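Local coordinates for protein putative secreted endoglycosylceramidase (Rhodococcus hoagii, PDB 6JYZ) that probably hydrolyses the O-glycosidic bond between sugar and ceramide in galactose-type glycosphingolipids, as a glycoside hydrolase family 5 endogalactosylceramidase, at residues L77-V82 with E403-A408; G328-F333 with R344-A349; G357-W362 with E399-Q404. One frame throughout, in Å; residues are numbered along the deposited sequence.

The three contacts share one outer side of the family 5 (beta/alpha)8 barrel, where helices 336-353 and 399-405 pack beside its closing strands. Contacts 1 and 3 both use helix 399-405, with centres about 8 Å apart; Leu-405 CD2 of contact 1 reaches Trp-359 CE3 of contact 3 at 3.6 Å. Contacts 2 and 3 also lie about 8 Å apart between centres and join through neighbouring strands, Trp-330 O to Trp-360 N at 2.8 Å. A salt bridge from Arg-407 NH2 to Asp-348 OD1, 2.8 Å, ties contact 1 to contact 2. Residues 328-333 and 357-362 lie toward the C-terminal ends of barrel strands, the end that carries the active site in family 5 enzymes.

Contact 1 of 3, residues L77-V82 with E403-A408; sequences LGFDVV and EQLARA
At the entry to the second strand of the (beta/alpha)8 barrel, Leu-77 and Phe-79 meet Leu-405 and Ala-406 at the close of helix 399-405. Gly-78 ends helix 68-75 in a Schellman motif; its positive phi of 93° suits glycine, since a CB would jam against the carbonyl before it. The turn presents Leu-77 O to the end of helix 399-405, where Ala-406 CA approaches at 3.3 Å in a CA-H...O contact. This buried oxygen has no hydrogen-bond donor; the C-H contact is a modest substitute. Leu-77 CD2 lies 4.2 Å from Ala-406 CB. With CG beside the backbone N and anti to the carbonyl carbon (chi1 -64°), Phe-79 comes in edge first: its CE1 meets Leu-405 O in the ring plane at 3.7 Å and Leu-405 CB at 4.0 Å, while Leu-77 CB sits over one ring face. Ala-406 O accepts from Trp-435 NE1 and Gly-78 O pairs with Tyr-409 OH, tying the two segments to strands 409-414 and 431-437. Arg-407 turns back beside the helix end; NH2 is salt-bridged to Asp-348, and NH1 donates to Gln-404 OE1 at 2.9 Å, with the oxygen in the guanidinium plane and an N-H...O angle of 163°.

Contact 2 of 3, residues G328-F333 with R344-A349; sequences GEWGWF and RRFVDA
Phe-346, on helix 336-353, lays its ring over the indole of Trp-330 on strand 326-330, and the two form an offset stack. The six-membered ring of Trp-330 and the phenyl ring have centroids 3.8 Å apart and planes only 8° from parallel. The phenyl lies along the indole, with Phe-346 CZ near Trp-330 CG and Phe-346 CG near Trp-330 CZ3. Phe-346 gets there with CG anti to its backbone N (chi1 -167°), which sends the ring out from the helix toward the strand.

Trp-332 adds a second aromatic contact of another kind. Trp-332 CZ3 touches Phe-346 CD2 at 3.8 Å and Phe-346 CB at 3.9 Å; the planes of the Trp-332 six-membered ring and the Phe-346 ring meet obliquely, at 71°, and Trp-330 CZ3 also lies at the Trp-332 edge. The three rings thus form an aromatic cluster in which Trp-332 presents its rim to the stacked pair.

The aliphatic share is small: Val-347 CG2 approaches Trp-330 CH2 at 3.9 Å. No hydrogen bond crosses the contact, and the indole N-H of Trp-332 is spent on Gln-296 O. Between the tryptophans, Gly-331 takes backbone angles that would jam a CB against the preceding carbonyl.

The cluster packs strand 326-330 against helix 336-353 within the beta-alpha-beta unit that strand 356-359 completes. Phe-311 of helix 307-321 meets Phe-346 edge-to-face, while Leu-405 and Phe-401 of helix 399-405 touch Trp-330 and Trp-332 respectively.

Contact 3 of 3, residues G357-W362 with E399-Q404; sequences GAWWSW and EGFAEQ
Trp-359, on the eighth barrel strand, points the edge of its six-membered ring at the face of Phe-401 on helix 399-405. The pair is an offset edge-to-face contact, with ring centroids 5.5 Å apart and planes inclined at 61°. The corner formed by CZ2 and CH2 does the touching: Trp-359 CH2 stands 3.9 Å from Phe-401 CG, and Trp-359 CZ2 is 3.9 Å from Phe-401 CD2. The approach is therefore over the root of the phenyl ring, toward its rim, and Phe-401 CB also lies 4.1 Å from Trp-359 CH2. Trp-359 holds its indole anti to the backbone N (chi1 170°), carrying the long ring outward from the strand to the helix, and the two side chains cross at about a right angle.

Along the same rim, past CZ2, NE1 is hydrogen-bonded to Asn-383 OD1, which also takes the backbone N of Ser-361. The Trp-360 to Ser-361 peptide is a non-proline cis bond, consistent with those found after the eighth strand in related (beta/alpha)8 glycosidases. Trp-330 meets Trp-359 edge-to-face, and Pro-336 and Val-343 of helix 336-353 pack against Phe-401. Cutting Trp-359 back to alanine is likely to leave the face of Phe-401 without its aromatic partner, a gap between strand and helix, and Asn-383 OD1 short of one donor.

With no hydrogen bond between the two segments, strand and helix are joined here by dispersion and the weak attraction of C-H groups for a pi face, while the one polar atom of the buried indole is satisfied by Asn-383.

Contact 1 of 3, residues L77-V82 with E403-A408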
loop_
_atom_site.group_PDB
_atom_site.type_symbol
_atom_site.label_atom_id
_atom_site.label_comp_id
_atom_site.label_asym_id
_atom_site.label_seq_id
_atom_site.Cartn_x
_atom_site.Cartn_y
_atom_site.Cartn_z
ATOM N N LEU A 77 -8.484 4.470 -14.606
ATOM C CA LEU A 77 -9.406 4.478 -13.485
ATOM C C LEU A 77 -9.204 5.712 -12.618
ATOM O O LEU A 77 -9.847 5.783 -11.553
ATOM C CB LEU A 77 -9.245 3.198 -12.653
ATOM C CG LEU A 77 -9.594 1.958 -13.430
ATOM C CD1 LEU A 77 -9.072 0.703 -12.713
ATOM C CD2 LEU A 77 -11.111 1.823 -13.621
ATOM N N GLY A 78 -8.322 6.621 -13.024
ATOM C CA GLY A 78 -8.135 7.856 -12.269
ATOM C C GLY A 78 -7.001 7.789 -11.222
ATOM O O GLY A 78 -6.747 8.792 -10.576
ATOM N N PHE A 79 -6.341 6.619 -11.086
ATOM C CA PHE A 79 -5.376 6.493 -9.983
ATOM C C PHE A 79 -4.164 7.384 -10.202
ATOM O O PHE A 79 -3.672 7.519 -11.330
ATOM C CB PHE A 79 -4.898 5.045 -9.957
ATOM C CG PHE A 79 -5.928 4.013 -9.664
ATOM C CD1 PHE A 79 -7.198 4.348 -9.205
ATOM C CD2 PHE A 79 -5.608 2.662 -9.788
ATOM C CE1 PHE A 79 -8.132 3.343 -8.889
ATOM C CE2 PHE A 79 -6.545 1.681 -9.513
ATOM C CZ PHE A 79 -7.790 2.019 -9.043
ATOM N N ASP A 80 -3.681 7.982 -9.117
ATOM C CA ASP A 80 -2.481 8.792 -9.162
ATOM C C ASP A 80 -1.379 8.299 -8.204
ATOM O O ASP A 80 -0.399 8.995 -8.038
ATOM C CB ASP A 80 -2.747 10.280 -8.885
ATOM C CG ASP A 80 -3.208 10.539 -7.480
ATOM O OD1 ASP A 80 -3.357 9.577 -6.695
ATOM O OD2 ASP A 80 -3.395 11.768 -7.154
ATOM N N VAL A 81 -1.540 7.072 -7.704
ATOM C CA VAL A 81 -0.463 6.470 -6.906
ATOM C C VAL A 81 -0.558 4.969 -7.113
ATOM O O VAL A 81 -1.595 4.393 -7.386
ATOM C CB VAL A 81 -0.605 6.828 -5.398
ATOM C CG1 VAL A 81 -1.765 6.100 -4.724
ATOM C CG2 VAL A 81 0.688 6.577 -4.634
ATOM N N VAL A 82 0.601 4.344 -6.929
ATOM C CA VAL A 82 0.699 2.888 -6.836
ATOM C C VAL A 82 1.533 2.551 -5.595
ATOM O O VAL A 82 2.520 3.223 -5.299
ATOM C CB VAL A 82 1.374 2.307 -8.082
ATOM C CG1 VAL A 82 2.711 2.917 -8.356
ATOM C CG2 VAL A 82 1.581 0.816 -7.977
ATOM N N GLU A 403 -16.192 0.704 -10.270
ATOM C CA GLU A 403 -16.857 1.984 -10.417
ATOM C C GLU A 403 -16.690 2.820 -9.170
ATOM O O GLU A 403 -16.690 4.050 -9.250
ATOM C CB GLU A 403 -18.306 1.766 -10.842
ATOM C CG GLU A 403 -19.221 1.121 -9.869
ATOM C CD GLU A 403 -20.661 0.994 -10.397
ATOM O OE1 GLU A 403 -20.904 1.333 -11.582
ATOM O OE2 GLU A 403 -21.525 0.609 -9.618
ATOM N N GLN A 404 -16.592 2.229 -7.968
ATOM C CA GLN A 404 -16.314 3.021 -6.791
ATOM C C GLN A 404 -14.885 3.560 -6.786
ATOM O O GLN A 404 -14.629 4.714 -6.418
ATOM C CB GLN A 404 -16.554 2.178 -5.528
ATOM C CG GLN A 404 -18.003 1.766 -5.331
ATOM C CD GLN A 404 -18.894 2.970 -5.199
ATOM O OE1 GLN A 404 -18.566 3.963 -4.544
ATOM N NE2 GLN A 404 -20.071 2.815 -5.788
ATOM N N LEU A 405 -13.937 2.726 -7.209
ATOM C CA LEU A 405 -12.548 3.132 -7.172
ATOM C C LEU A 405 -12.224 4.240 -8.156
ATOM O O LEU A 405 -11.303 5.004 -7.982
ATOM C CB LEU A 405 -11.631 1.939 -7.435
ATOM C CG LEU A 405 -11.772 0.773 -6.442
ATOM C CD1 LEU A 405 -10.757 -0.305 -6.804
ATOM C CD2 LEU A 405 -11.615 1.223 -4.997
ATOM N N ALA A 406 -13.025 4.341 -9.241
ATOM C CA ALA A 406 -12.809 5.357 -10.273
ATOM C C ALA A 406 -13.499 6.691 -9.948
ATOM O O ALA A 406 -13.446 7.595 -10.801
ATOM C CB ALA A 406 -13.266 4.829 -11.623
ATOM N N ARG A 407 -14.140 6.809 -8.811
ATOM C CA ARG A 407 -14.899 8.024 -8.520
ATOM C C ARG A 407 -14.057 9.273 -8.621
ATOM O O ARG A 407 -12.861 9.327 -8.300
ATOM C CB ARG A 407 -15.571 7.938 -7.153
ATOM C CG ARG A 407 -16.837 7.070 -7.218
ATOM C CD ARG A 407 -17.358 6.618 -5.858
ATOM N NE ARG A 407 -17.557 7.731 -4.961
ATOM C CZ ARG A 407 -17.936 7.634 -3.658
ATOM N NH1 ARG A 407 -18.260 6.439 -3.166
ATOM N NH2 ARG A 407 -17.892 8.713 -2.897
ATOM N N ALA A 408 -14.699 10.375 -9.039
ATOM C CA ALA A 408 -14.064 11.666 -9.204
ATOM C C ALA A 408 -13.387 12.119 -7.913
ATOM O O ALA A 408 -13.942 11.931 -6.782
ATOM C CB ALA A 408 -15.155 12.702 -9.601
#

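Contact 2 of 3, residues G328-F333 with R344-A349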
loop_
_atom_site.group_PDB
_atom_site.type_symbol
_atom_site.label_atom_id
_atom_site.label_comp_id
_atom_site.label_asym_id
_atom_site.label_seq_id
_atom_site.Cartn_x
_atom_site.Cartn_y
_atom_site.Cartn_z
ATOM N N GLY A 328 -2.388 2.191 3.335
ATOM C CA GLY A 328 -1.690 1.483 2.273
ATOM C C GLY A 328 -2.442 0.276 1.755
ATOM O O GLY A 328 -2.055 -0.230 0.680
ATOM N N GLU A 329 -3.444 -0.229 2.481
ATOM C CA GLU A 329 -4.257 -1.318 1.974
ATOM C C GLU A 329 -5.613 -1.212 2.581
ATOM O O GLU A 329 -5.804 -0.907 3.745
ATOM C CB GLU A 329 -3.811 -2.706 2.430
ATOM C CG GLU A 329 -2.463 -3.132 1.927
ATOM C CD GLU A 329 -2.100 -4.568 2.301
ATOM O OE1 GLU A 329 -2.971 -5.375 2.725
ATOM O OE2 GLU A 329 -0.901 -4.820 2.197
ATOM N N TRP A 330 -6.597 -1.507 1.698
ATOM C CA TRP A 330 -8.007 -1.669 2.068
ATOM C C TRP A 330 -8.625 -2.419 0.923
ATOM O O TRP A 330 -8.089 -2.475 -0.194
ATOM C CB TRP A 330 -8.661 -0.308 2.291
ATOM C CG TRP A 330 -8.819 0.515 1.048
ATOM C CD1 TRP A 330 -7.890 1.378 0.494
ATOM C CD2 TRP A 330 -10.034 0.647 0.273
ATOM N NE1 TRP A 330 -8.432 2.019 -0.604
ATOM C CE2 TRP A 330 -9.733 1.591 -0.747
ATOM C CE3 TRP A 330 -11.290 0.041 0.340
ATOM C CZ2 TRP A 330 -10.712 2.015 -1.645
ATOM C CZ3 TRP A 330 -12.275 0.494 -0.522
ATOM C CH2 TRP A 330 -11.978 1.461 -1.496
ATOM N N GLY A 331 -9.759 -3.067 1.169
ATOM C CA GLY A 331 -10.418 -3.746 0.047
ATOM C C GLY A 331 -11.452 -4.721 0.563
ATOM O O GLY A 331 -11.456 -5.086 1.740
ATOM N N TRP A 332 -12.346 -5.089 -0.365
ATOM C CA TRP A 332 -13.355 -6.135 -0.139
ATOM C C TRP A 332 -13.110 -7.238 -1.139
ATOM O O TRP A 332 -12.653 -6.994 -2.259
ATOM C CB TRP A 332 -14.797 -5.578 -0.244
ATOM C CG TRP A 332 -15.229 -5.059 1.101
ATOM C CD1 TRP A 332 -16.018 -5.724 2.010
ATOM C CD2 TRP A 332 -14.886 -3.806 1.741
ATOM N NE1 TRP A 332 -16.159 -4.971 3.148
ATOM C CE2 TRP A 332 -15.469 -3.796 3.015
ATOM C CE3 TRP A 332 -14.145 -2.658 1.386
ATOM C CZ2 TRP A 332 -15.325 -2.766 3.946
ATOM C CZ3 TRP A 332 -14.030 -1.609 2.277
ATOM C CH2 TRP A 332 -14.599 -1.658 3.541
ATOM N N PHE A 333 -13.410 -8.476 -0.715
ATOM C CA PHE A 333 -12.911 -9.665 -1.420
ATOM C C PHE A 333 -14.024 -10.630 -1.844
ATOM O O PHE A 333 -13.695 -11.664 -2.437
ATOM C CB PHE A 333 -11.864 -10.381 -0.538
ATOM C CG PHE A 333 -10.752 -9.420 -0.145
ATOM C CD1 PHE A 333 -9.841 -9.008 -1.108
ATOM C CD2 PHE A 333 -10.693 -8.907 1.162
ATOM C CE1 PHE A 333 -8.887 -8.031 -0.793
ATOM C CE2 PHE A 333 -9.679 -7.988 1.479
ATOM C CZ PHE A 333 -8.787 -7.578 0.501
ATOM N N ARG A 344 -18.404 1.745 -1.297
ATOM C CA ARG A 344 -18.892 3.094 -1.397
ATOM C C ARG A 344 -18.741 3.845 -0.089
ATOM O O ARG A 344 -18.312 4.999 -0.102
ATOM C CB ARG A 344 -20.364 3.004 -1.872
ATOM C CG ARG A 344 -21.002 4.393 -1.992
ATOM C CD ARG A 344 -22.468 4.200 -2.446
ATOM N NE ARG A 344 -23.225 5.432 -2.419
ATOM C CZ ARG A 344 -24.389 5.623 -3.056
ATOM N NH1 ARG A 344 -24.908 4.657 -3.809
ATOM N NH2 ARG A 344 -25.015 6.788 -2.943
ATOM N N ARG A 345 -19.115 3.221 1.021
ATOM C CA ARG A 345 -18.937 3.844 2.314
ATOM C C ARG A 345 -17.458 4.189 2.587
ATOM O O ARG A 345 -17.148 5.202 3.184
ATOM C CB ARG A 345 -19.436 2.913 3.456
ATOM C CG ARG A 345 -20.972 2.871 3.521
ATOM C CD ARG A 345 -21.428 1.689 4.367
ATOM N NE ARG A 345 -20.965 1.769 5.736
ATOM C CZ ARG A 345 -20.876 0.735 6.558
ATOM N NH1 ARG A 345 -21.339 -0.447 6.134
ATOM N NH2 ARG A 345 -20.457 0.871 7.809
ATOM N N PHE A 346 -16.555 3.264 2.157
ATOM C CA PHE A 346 -15.133 3.530 2.360
ATOM C C PHE A 346 -14.642 4.780 1.615
ATOM O O PHE A 346 -13.983 5.604 2.178
ATOM C CB PHE A 346 -14.384 2.256 1.987
ATOM C CG PHE A 346 -12.947 2.311 2.449
ATOM C CD1 PHE A 346 -11.961 3.021 1.755
ATOM C CD2 PHE A 346 -12.570 1.644 3.621
ATOM C CE1 PHE A 346 -10.653 3.085 2.199
ATOM C CE2 PHE A 346 -11.242 1.698 4.054
ATOM C CZ PHE A 346 -10.303 2.429 3.359
ATOM N N VAL A 347 -14.998 4.816 0.311
ATOM C CA VAL A 347 -14.599 6.010 -0.455
ATOM C C VAL A 347 -15.211 7.297 0.123
ATOM O O VAL A 347 -14.534 8.327 0.221
ATOM C CB VAL A 347 -14.920 5.792 -1.942
ATOM C CG1 VAL A 347 -14.587 7.085 -2.730
ATOM C CG2 VAL A 347 -14.158 4.602 -2.487
ATOM N N ASP A 348 -16.485 7.189 0.553
ATOM C CA ASP A 348 -17.082 8.352 1.188
ATOM C C ASP A 348 -16.290 8.814 2.380
ATOM O O ASP A 348 -16.105 10.005 2.583
ATOM C CB ASP A 348 -18.511 8.063 1.678
ATOM C CG ASP A 348 -19.578 7.829 0.606
ATOM O OD1 ASP A 348 -19.312 7.964 -0.604
ATOM O OD2 ASP A 348 -20.713 7.371 1.036
ATOM N N ALA A 349 -15.800 7.846 3.195
ATOM C CA ALA A 349 -15.044 8.229 4.378
ATOM C C ALA A 349 -13.638 8.773 4.010
ATOM O O ALA A 349 -13.145 9.676 4.663
ATOM C CB ALA A 349 -14.934 6.995 5.275
#

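Contact 3 of 3, residues G357-W362 with E399-Q404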
loop_
_atom_site.group_PDB
_atom_site.type_symbol
_atom_site.label_atom_id
_atom_site.label_comp_id
_atom_site.label_asym_id
_atom_site.label_seq_id
_atom_site.Cartn_x
_atom_site.Cartn_y
_atom_site.Cartn_z
ATOM N N GLY A 357 -5.175 6.498 -0.231
ATOM C CA GLY A 357 -4.843 5.137 0.102
ATOM C C GLY A 357 -4.774 4.257 -1.126
ATOM O O GLY A 357 -4.944 4.719 -2.265
ATOM N N ALA A 358 -4.497 2.962 -0.907
ATOM C CA ALA A 358 -4.281 2.025 -2.009
ATOM C C ALA A 358 -5.119 0.781 -1.789
ATOM O O ALA A 358 -4.958 0.063 -0.783
ATOM C CB ALA A 358 -2.784 1.683 -2.154
ATOM N N TRP A 359 -5.981 0.477 -2.787
ATOM C CA TRP A 359 -6.777 -0.737 -2.779
ATOM C C TRP A 359 -5.901 -1.964 -2.918
ATOM O O TRP A 359 -4.950 -1.970 -3.701
ATOM C CB TRP A 359 -7.732 -0.617 -3.980
ATOM C CG TRP A 359 -8.505 -1.846 -4.328
ATOM C CD1 TRP A 359 -8.173 -2.785 -5.256
ATOM C CD2 TRP A 359 -9.835 -2.179 -3.857
ATOM N NE1 TRP A 359 -9.205 -3.714 -5.388
ATOM C CE2 TRP A 359 -10.223 -3.362 -4.566
ATOM C CE3 TRP A 359 -10.734 -1.607 -2.951
ATOM C CZ2 TRP A 359 -11.497 -3.940 -4.409
ATOM C CZ3 TRP A 359 -11.991 -2.192 -2.796
ATOM C CH2 TRP A 359 -12.356 -3.334 -3.521
ATOM N N TRP A 360 -6.257 -3.022 -2.185
ATOM C CA TRP A 360 -5.641 -4.354 -2.376
ATOM C C TRP A 360 -6.638 -5.132 -3.257
ATOM O O TRP A 360 -7.692 -5.486 -2.709
ATOM C CB TRP A 360 -5.391 -5.064 -1.035
ATOM C CG TRP A 360 -4.637 -6.335 -1.285
ATOM C CD1 TRP A 360 -5.156 -7.565 -1.631
ATOM C CD2 TRP A 360 -3.195 -6.450 -1.392
ATOM N NE1 TRP A 360 -4.120 -8.441 -1.875
ATOM C CE2 TRP A 360 -2.928 -7.771 -1.787
ATOM C CE3 TRP A 360 -2.149 -5.569 -1.171
ATOM C CZ2 TRP A 360 -1.608 -8.232 -1.967
ATOM C CZ3 TRP A 360 -0.850 -6.001 -1.399
ATOM C CH2 TRP A 360 -0.602 -7.316 -1.777
ATOM N N SER A 361 -6.359 -5.416 -4.517
ATOM C CA SER A 361 -5.114 -5.120 -5.224
ATOM C C SER A 361 -5.399 -5.035 -6.716
ATOM O O SER A 361 -6.493 -5.397 -7.191
ATOM C CB SER A 361 -4.084 -6.172 -4.945
ATOM O OG SER A 361 -4.478 -7.393 -5.529
ATOM N N TRP A 362 -4.391 -4.618 -7.473
ATOM C CA TRP A 362 -4.512 -4.501 -8.926
ATOM C C TRP A 362 -4.722 -5.845 -9.563
ATOM O O TRP A 362 -5.668 -6.010 -10.377
ATOM C CB TRP A 362 -3.268 -3.797 -9.443
ATOM C CG TRP A 362 -3.276 -3.604 -10.932
ATOM C CD1 TRP A 362 -2.449 -4.188 -11.829
ATOM C CD2 TRP A 362 -4.133 -2.713 -11.622
ATOM N NE1 TRP A 362 -2.803 -3.767 -13.092
ATOM C CE2 TRP A 362 -3.807 -2.854 -12.982
ATOM C CE3 TRP A 362 -5.160 -1.842 -11.235
ATOM C CZ2 TRP A 362 -4.511 -2.165 -13.985
ATOM C CZ3 TRP A 362 -5.878 -1.163 -12.225
ATOM C CH2 TRP A 362 -5.535 -1.347 -13.572
ATOM N N GLU A 399 -16.716 -4.898 -12.012
ATOM C CA GLU A 399 -17.216 -3.550 -12.268
ATOM C C GLU A 399 -17.842 -2.905 -11.032
ATOM O O GLU A 399 -17.693 -1.683 -10.884
ATOM C CB GLU A 399 -18.269 -3.625 -13.400
ATOM C CG GLU A 399 -17.651 -3.937 -14.752
ATOM C CD GLU A 399 -16.776 -2.865 -15.400
ATOM O OE1 GLU A 399 -16.670 -1.689 -14.841
ATOM O OE2 GLU A 399 -16.160 -3.193 -16.487
ATOM N N GLY A 400 -18.522 -3.670 -10.170
ATOM C CA GLY A 400 -19.130 -3.107 -8.989
ATOM C C GLY A 400 -18.116 -2.432 -8.044
ATOM O O GLY A 400 -18.454 -1.486 -7.355
ATOM N N PHE A 401 -16.868 -2.988 -8.013
ATOM C CA PHE A 401 -15.829 -2.364 -7.204
ATOM C C PHE A 401 -15.157 -1.267 -8.032
ATOM O O PHE A 401 -14.886 -0.208 -7.495
ATOM C CB PHE A 401 -14.840 -3.434 -6.736
ATOM C CG PHE A 401 -15.396 -4.402 -5.724
ATOM C CD1 PHE A 401 -16.459 -4.089 -4.879
ATOM C CD2 PHE A 401 -14.803 -5.641 -5.621
ATOM C CE1 PHE A 401 -16.886 -4.999 -3.909
ATOM C CE2 PHE A 401 -15.210 -6.542 -4.622
ATOM C CZ PHE A 401 -16.279 -6.214 -3.793
ATOM N N ALA A 402 -14.809 -1.556 -9.305
ATOM C CA ALA A 402 -14.109 -0.600 -10.147
ATOM C C ALA A 402 -14.847 0.734 -10.218
ATOM O O ALA A 402 -14.173 1.774 -10.218
ATOM C CB ALA A 402 -13.808 -1.112 -11.536
ATOM N N GLU A 403 -16.192 0.704 -10.270
ATOM C CA GLU A 403 -16.857 1.984 -10.417
ATOM C C GLU A 403 -16.690 2.820 -9.170
ATOM O O GLU A 403 -16.690 4.050 -9.250
ATOM C CB GLU A 403 -18.306 1.766 -10.842
ATOM C CG GLU A 403 -19.221 1.121 -9.869
ATOM C CD GLU A 403 -20.661 0.994 -10.397
ATOM O OE1 GLU A 403 -20.904 1.333 -11.582
ATOM O OE2 GLU A 403 -21.525 0.609 -9.618
ATOM N N GLN A 404 -16.592 2.229 -7.968
ATOM C CA GLN A 404 -16.314 3.021 -6.791
ATOM C C GLN A 404 -14.885 3.560 -6.786
ATOM O O GLN A 404 -14.629 4.714 -6.418
ATOM C CB GLN A 404 -16.554 2.178 -5.528
ATOM C CG GLN A 404 -18.003 1.766 -5.331
ATOM C CD GLN A 404 -18.894 2.970 -5.199
ATOM O OE1 GLN A 404 -18.566 3.963 -4.544
ATOM N NE2 GLN A 404 -20.071 2.815 -5.788
#